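Local coordinates for putative exported protein (Peptoclostridium difficile, PDB 5TTA) that is of unknown function but is probably an exported protein, made with a signal sequence, of the DUF5780 family in the E-set clan, at residues I77-L89 and Y226-N240. Sequence-based numbering, arbitrary orientation.
Sequences ITCLAYDKNGKPL and YENWLKSFQGKEVSN
Thr78 turns OG1 beside its own backbone N (chi1 -64°), and Tyr226 swings its ring out with CG opposite the backbone N (chi1 175°). Thr78 OG1 and Tyr226 OH hydrogen-bond at 2.6 Å, at the edge of the ring. Thr78 OG1 also bonds to Thr133 of the neighbouring strand. Leu80 CD1 fits between helix side chains, 3.4 Å from Phe233 CB and 3.6 Å from Trp229 CH2. Phe233 CD1 lies over one face of the Trp229 indole, whose NE1 bonds to Tyr246. Helix 226-233 packs on one face of an antiparallel sheet, its axis nearly parallel to strand 77-82 (15°). A type II turn, Phe233 to Lys236, ends the helix. Tyr82 points its OH into this turn, and a water links that hydroxyl to Gly235 N. Pro88 CG rests on the same turn, 3.5 Å from Gly235 C. At the hairpin end, Asp83 OD1 accepts from Asn85 N, an Asx turn, and from Lys87 N on the opposite face of its carboxylate. Val238 N bonds to Gly86 O at 3.0 Å. Asn240 ND2 gives a nearly straight N-H...O bond to Lys84 O. Lys87 and Glu237 run side by side into a salt bridge, Lys87 NZ to Glu237 OE2 3.2 Å.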
loop_
_atom_site.group_PDB
_atom_site.type_symbol
_atom_site.label_atom_id
_atom_site.label_comp_id
_atom_site.label_asym_id
_atom_site.label_seq_id
_atom_site.Cartn_x
_atom_site.Cartn_y
_atom_site.Cartn_z
ATOM N N ILE A 77 -12.584 8.022 17.750
ATOM C CA ILE A 77 -13.670 8.832 18.287
ATOM C C ILE A 77 -14.896 7.946 18.419
ATOM O O ILE A 77 -15.323 7.328 17.433
ATOM C CB ILE A 77 -13.978 10.049 17.396
ATOM C CG1 ILE A 77 -12.817 11.043 17.456
ATOM C CG2 ILE A 77 -15.264 10.708 17.847
ATOM C CD1 ILE A 77 -13.028 12.268 16.536
ATOM N N THR A 78 -15.455 7.863 19.637
ATOM C CA THR A 78 -16.584 6.973 19.878
ATOM C C THR A 78 -17.863 7.794 19.908
ATOM O O THR A 78 -17.908 8.857 20.531
ATOM C CB THR A 78 -16.427 6.198 21.193
ATOM O OG1 THR A 78 -15.286 5.338 21.106
ATOM C CG2 THR A 78 -17.673 5.334 21.472
ATOM N N CYS A 79 -18.905 7.288 19.244
ATOM C CA CYS A 79 -20.211 7.929 19.231
ATOM C C CYS A 79 -21.282 7.017 19.816
ATOM O O CYS A 79 -21.189 5.788 19.742
ATOM C CB CYS A 79 -20.660 8.307 17.827
ATOM S SG CYS A 79 -19.553 9.496 16.991
ATOM N N LEU A 80 -22.303 7.670 20.352
ATOM C CA LEU A 80 -23.502 7.096 20.940
ATOM C C LEU A 80 -24.686 7.844 20.364
ATOM O O LEU A 80 -24.565 9.019 20.011
ATOM C CB LEU A 80 -23.492 7.239 22.472
ATOM C CG LEU A 80 -22.288 6.579 23.137
ATOM C CD1 LEU A 80 -22.315 6.921 24.657
ATOM C CD2 LEU A 80 -22.370 5.076 22.973
ATOM N N ALA A 81 -25.816 7.154 20.227
ATOM C CA ALA A 81 -26.982 7.727 19.561
ATOM C C ALA A 81 -28.214 7.619 20.444
ATOM O O ALA A 81 -28.376 6.642 21.175
ATOM C CB ALA A 81 -27.245 7.017 18.211
ATOM N N TYR A 82 -29.098 8.623 20.350
ATOM C CA TYR A 82 -30.284 8.726 21.182
ATOM C C TYR A 82 -31.458 9.165 20.333
ATOM O O TYR A 82 -31.297 9.989 19.430
ATOM C CB TYR A 82 -30.077 9.743 22.335
ATOM C CG TYR A 82 -29.060 9.225 23.297
ATOM C CD1 TYR A 82 -27.693 9.377 23.055
ATOM C CD2 TYR A 82 -29.471 8.512 24.422
ATOM C CE1 TYR A 82 -26.752 8.828 23.916
ATOM C CE2 TYR A 82 -28.549 7.977 25.282
ATOM C CZ TYR A 82 -27.210 8.137 25.041
ATOM O OH TYR A 82 -26.333 7.583 25.923
ATOM N N ASP A 83 -32.652 8.654 20.667
ATOM C CA ASP A 83 -33.885 9.133 20.041
ATOM C C ASP A 83 -34.327 10.466 20.647
ATOM O O ASP A 83 -33.683 11.034 21.541
ATOM C CB ASP A 83 -34.998 8.070 20.096
ATOM C CG ASP A 83 -35.711 7.967 21.462
ATOM O OD1 ASP A 83 -35.435 8.733 22.422
ATOM O OD2 ASP A 83 -36.582 7.083 21.581
ATOM N N LYS A 84 -35.464 10.974 20.160
ATOM C CA LYS A 84 -35.911 12.307 20.547
ATOM C C LYS A 84 -36.269 12.397 22.028
ATOM O O LYS A 84 -36.362 13.507 22.555
ATOM C CB LYS A 84 -37.115 12.723 19.706
ATOM C CG LYS A 84 -38.361 11.904 19.970
ATOM C CD LYS A 84 -39.450 12.169 18.942
ATOM C CE LYS A 84 -40.756 11.485 19.354
ATOM N NZ LYS A 84 -41.894 11.776 18.435
ATOM N N ASN A 85 -36.461 11.257 22.696
ATOM C CA ASN A 85 -36.842 11.226 24.102
ATOM C C ASN A 85 -35.690 10.838 25.025
ATOM O O ASN A 85 -35.929 10.567 26.220
ATOM C CB ASN A 85 -38.025 10.272 24.295
ATOM C CG ASN A 85 -39.272 10.734 23.544
ATOM O OD1 ASN A 85 -39.650 11.903 23.608
ATOM N ND2 ASN A 85 -39.903 9.814 22.812
ATOM N N GLY A 86 -34.452 10.847 24.529
ATOM C CA GLY A 86 -33.302 10.525 25.356
ATOM C C GLY A 86 -33.077 9.050 25.612
ATOM O O GLY A 86 -32.270 8.705 26.492
ATOM N N LYS A 87 -33.790 8.160 24.899
ATOM C CA LYS A 87 -33.508 6.730 24.996
ATOM C C LYS A 87 -32.331 6.345 24.100
ATOM O O LYS A 87 -32.241 6.794 22.957
ATOM C CB LYS A 87 -34.738 5.907 24.600
ATOM C CG LYS A 87 -36.019 6.252 25.362
ATOM C CD LYS A 87 -36.022 5.664 26.775
ATOM C CE LYS A 87 -37.444 5.410 27.279
ATOM N NZ LYS A 87 -38.125 6.662 27.717
ATOM N N PRO A 88 -31.426 5.505 24.586
ATOM C CA PRO A 88 -30.286 5.088 23.763
ATOM C C PRO A 88 -30.690 4.117 22.657
ATOM O O PRO A 88 -31.569 3.265 22.826
ATOM C CB PRO A 88 -29.350 4.415 24.778
ATOM C CG PRO A 88 -30.299 3.877 25.847
ATOM C CD PRO A 88 -31.439 4.874 25.923
ATOM N N LEU A 89 -30.011 4.233 21.518
ATOM C CA LEU A 89 -30.332 3.440 20.329
ATOM C C LEU A 89 -29.169 2.536 19.963
ATOM O O LEU A 89 -28.014 2.985 19.936
ATOM C CB LEU A 89 -30.669 4.337 19.131
ATOM C CG LEU A 89 -31.924 5.183 19.301
ATOM C CD1 LEU A 89 -31.989 6.222 18.177
ATOM C CD2 LEU A 89 -33.128 4.284 19.279
ATOM N N TYR A 226 -12.085 8.855 29.156
ATOM C CA TYR A 226 -12.916 8.104 28.211
ATOM C C TYR A 226 -13.669 6.944 28.864
ATOM O O TYR A 226 -14.856 6.725 28.583
ATOM C CB TYR A 226 -12.058 7.588 27.063
ATOM C CG TYR A 226 -12.836 6.703 26.106
ATOM C CD1 TYR A 226 -13.641 7.255 25.120
ATOM C CD2 TYR A 226 -12.727 5.321 26.167
ATOM C CE1 TYR A 226 -14.353 6.445 24.241
ATOM C CE2 TYR A 226 -13.429 4.506 25.299
ATOM C CZ TYR A 226 -14.234 5.078 24.334
ATOM O OH TYR A 226 -14.922 4.269 23.465
ATOM N N GLU A 227 -12.995 6.137 29.681
ATOM C CA GLU A 227 -13.691 4.956 30.185
ATOM C C GLU A 227 -14.898 5.360 31.019
ATOM O O GLU A 227 -15.969 4.752 30.903
ATOM C CB GLU A 227 -12.745 4.056 30.985
ATOM C CG GLU A 227 -11.834 3.193 30.119
ATOM C CD GLU A 227 -12.588 2.386 29.058
ATOM O OE1 GLU A 227 -12.073 2.262 27.921
ATOM O OE2 GLU A 227 -13.692 1.871 29.353
ATOM N N ASN A 228 -14.747 6.413 31.832
ATOM C CA ASN A 228 -15.852 6.926 32.639
ATOM C C ASN A 228 -16.994 7.405 31.759
ATOM O O ASN A 228 -18.170 7.162 32.062
ATOM C CB ASN A 228 -15.390 8.089 33.531
ATOM C CG ASN A 228 -14.410 7.668 34.601
ATOM O OD1 ASN A 228 -14.339 6.498 34.981
ATOM N ND2 ASN A 228 -13.648 8.636 35.107
ATOM N N TRP A 229 -16.661 8.121 30.683
ATOM C CA TRP A 229 -17.690 8.627 29.781
ATOM C C TRP A 229 -18.486 7.468 29.182
ATOM O O TRP A 229 -19.720 7.461 29.207
ATOM C CB TRP A 229 -17.024 9.479 28.686
ATOM C CG TRP A 229 -17.930 9.963 27.595
ATOM C CD1 TRP A 229 -18.629 11.137 27.564
ATOM C CD2 TRP A 229 -18.239 9.281 26.374
ATOM N NE1 TRP A 229 -19.356 11.224 26.399
ATOM C CE2 TRP A 229 -19.123 10.108 25.643
ATOM C CE3 TRP A 229 -17.822 8.064 25.807
ATOM C CZ2 TRP A 229 -19.611 9.751 24.372
ATOM C CZ3 TRP A 229 -18.307 7.706 24.565
ATOM C CH2 TRP A 229 -19.196 8.557 23.851
ATOM N N LEU A 230 -17.784 6.458 28.674
ATOM C CA LEU A 230 -18.460 5.314 28.085
ATOM C C LEU A 230 -19.352 4.629 29.112
ATOM O O LEU A 230 -20.500 4.284 28.821
ATOM C CB LEU A 230 -17.427 4.352 27.511
ATOM C CG LEU A 230 -17.976 3.236 26.627
ATOM C CD1 LEU A 230 -18.542 3.826 25.326
ATOM C CD2 LEU A 230 -16.886 2.201 26.320
ATOM N N LYS A 231 -18.853 4.458 30.338
ATOM C CA LYS A 231 -19.653 3.783 31.352
ATOM C C LYS A 231 -20.877 4.617 31.742
ATOM O O LYS A 231 -21.964 4.069 31.950
ATOM C CB LYS A 231 -18.777 3.460 32.568
ATOM C CG LYS A 231 -19.494 2.702 33.702
ATOM C CD LYS A 231 -20.305 1.513 33.171
ATOM C CE LYS A 231 -19.427 0.451 32.508
ATOM N NZ LYS A 231 -20.199 -0.778 32.164
ATOM N N SER A 232 -20.731 5.942 31.814
ATOM C CA SER A 232 -21.863 6.785 32.191
ATOM C C SER A 232 -22.965 6.803 31.136
ATOM O O SER A 232 -24.149 6.917 31.481
ATOM C CB SER A 232 -21.385 8.209 32.446
ATOM O OG SER A 232 -20.490 8.248 33.537
ATOM N N PHE A 233 -22.611 6.716 29.860
ATOM C CA PHE A 233 -23.572 6.967 28.795
ATOM C C PHE A 233 -24.004 5.732 28.013
ATOM O O PHE A 233 -25.158 5.667 27.608
ATOM C CB PHE A 233 -23.009 8.000 27.799
ATOM C CG PHE A 233 -22.973 9.422 28.326
ATOM C CD1 PHE A 233 -21.761 10.080 28.517
ATOM C CD2 PHE A 233 -24.151 10.109 28.599
ATOM C CE1 PHE A 233 -21.716 11.403 28.989
ATOM C CE2 PHE A 233 -24.113 11.422 29.072
ATOM C CZ PHE A 233 -22.888 12.071 29.251
ATOM N N GLN A 234 -23.119 4.769 27.729
ATOM C CA GLN A 234 -23.440 3.762 26.712
ATOM C C GLN A 234 -24.585 2.879 27.190
ATOM O O GLN A 234 -24.512 2.276 28.271
ATOM C CB GLN A 234 -22.228 2.902 26.356
ATOM C CG GLN A 234 -22.624 1.685 25.497
ATOM C CD GLN A 234 -21.448 0.940 24.897
ATOM O OE1 GLN A 234 -21.481 0.528 23.725
ATOM N NE2 GLN A 234 -20.420 0.723 25.698
ATOM N N GLY A 235 -25.653 2.829 26.391
ATOM C CA GLY A 235 -26.852 2.099 26.735
ATOM C C GLY A 235 -27.669 2.656 27.884
ATOM O O GLY A 235 -28.517 1.943 28.413
ATOM N N LYS A 236 -27.470 3.919 28.266
ATOM C CA LYS A 236 -28.207 4.535 29.366
ATOM C C LYS A 236 -29.081 5.671 28.854
ATOM O O LYS A 236 -28.695 6.397 27.937
ATOM C CB LYS A 236 -27.258 5.102 30.420
ATOM C CG LYS A 236 -26.109 4.201 30.796
ATOM C CD LYS A 236 -26.518 3.184 31.838
ATOM C CE LYS A 236 -25.335 2.822 32.741
ATOM N NZ LYS A 236 -24.965 3.897 33.737
ATOM N N GLU A 237 -30.230 5.850 29.497
ATOM C CA GLU A 237 -31.096 6.991 29.218
ATOM C C GLU A 237 -30.434 8.291 29.688
ATOM O O GLU A 237 -29.719 8.322 30.689
ATOM C CB GLU A 237 -32.456 6.792 29.904
ATOM C CG GLU A 237 -33.563 7.703 29.381
ATOM C CD GLU A 237 -34.960 7.286 29.827
ATOM O OE1 GLU A 237 -35.105 6.209 30.446
ATOM O OE2 GLU A 237 -35.918 8.045 29.557
ATOM N N VAL A 238 -30.667 9.370 28.939
ATOM C CA VAL A 238 -30.048 10.674 29.176
ATOM C C VAL A 238 -31.132 11.738 29.073
ATOM O O VAL A 238 -32.028 11.629 28.230
ATOM C CB VAL A 238 -28.930 10.962 28.155
ATOM C CG1 VAL A 238 -28.384 12.402 28.326
ATOM C CG2 VAL A 238 -27.808 9.946 28.277
ATOM N N SER A 239 -31.054 12.770 29.915
ATOM C CA SER A 239 -32.095 13.791 29.917
ATOM C C SER A 239 -32.012 14.654 28.653
ATOM O O SER A 239 -30.970 14.755 27.989
ATOM C CB SER A 239 -32.003 14.673 31.168
ATOM O OG SER A 239 -30.971 15.639 31.037
ATOM N N ASN A 240 -33.148 15.257 28.296
ATOM C CA ASN A 240 -33.156 16.066 27.082
ATOM C C ASN A 240 -32.316 17.318 27.257
ATOM O O ASN A 240 -31.695 17.776 26.296
ATOM C CB ASN A 240 -34.587 16.422 26.673
ATOM C CG ASN A 240 -35.248 15.317 25.867
ATOM O OD1 ASN A 240 -35.901 14.432 26.421
ATOM N ND2 ASN A 240 -35.057 15.349 24.554
HETATM O O HOH W 1 -25.916 4.884 24.348
#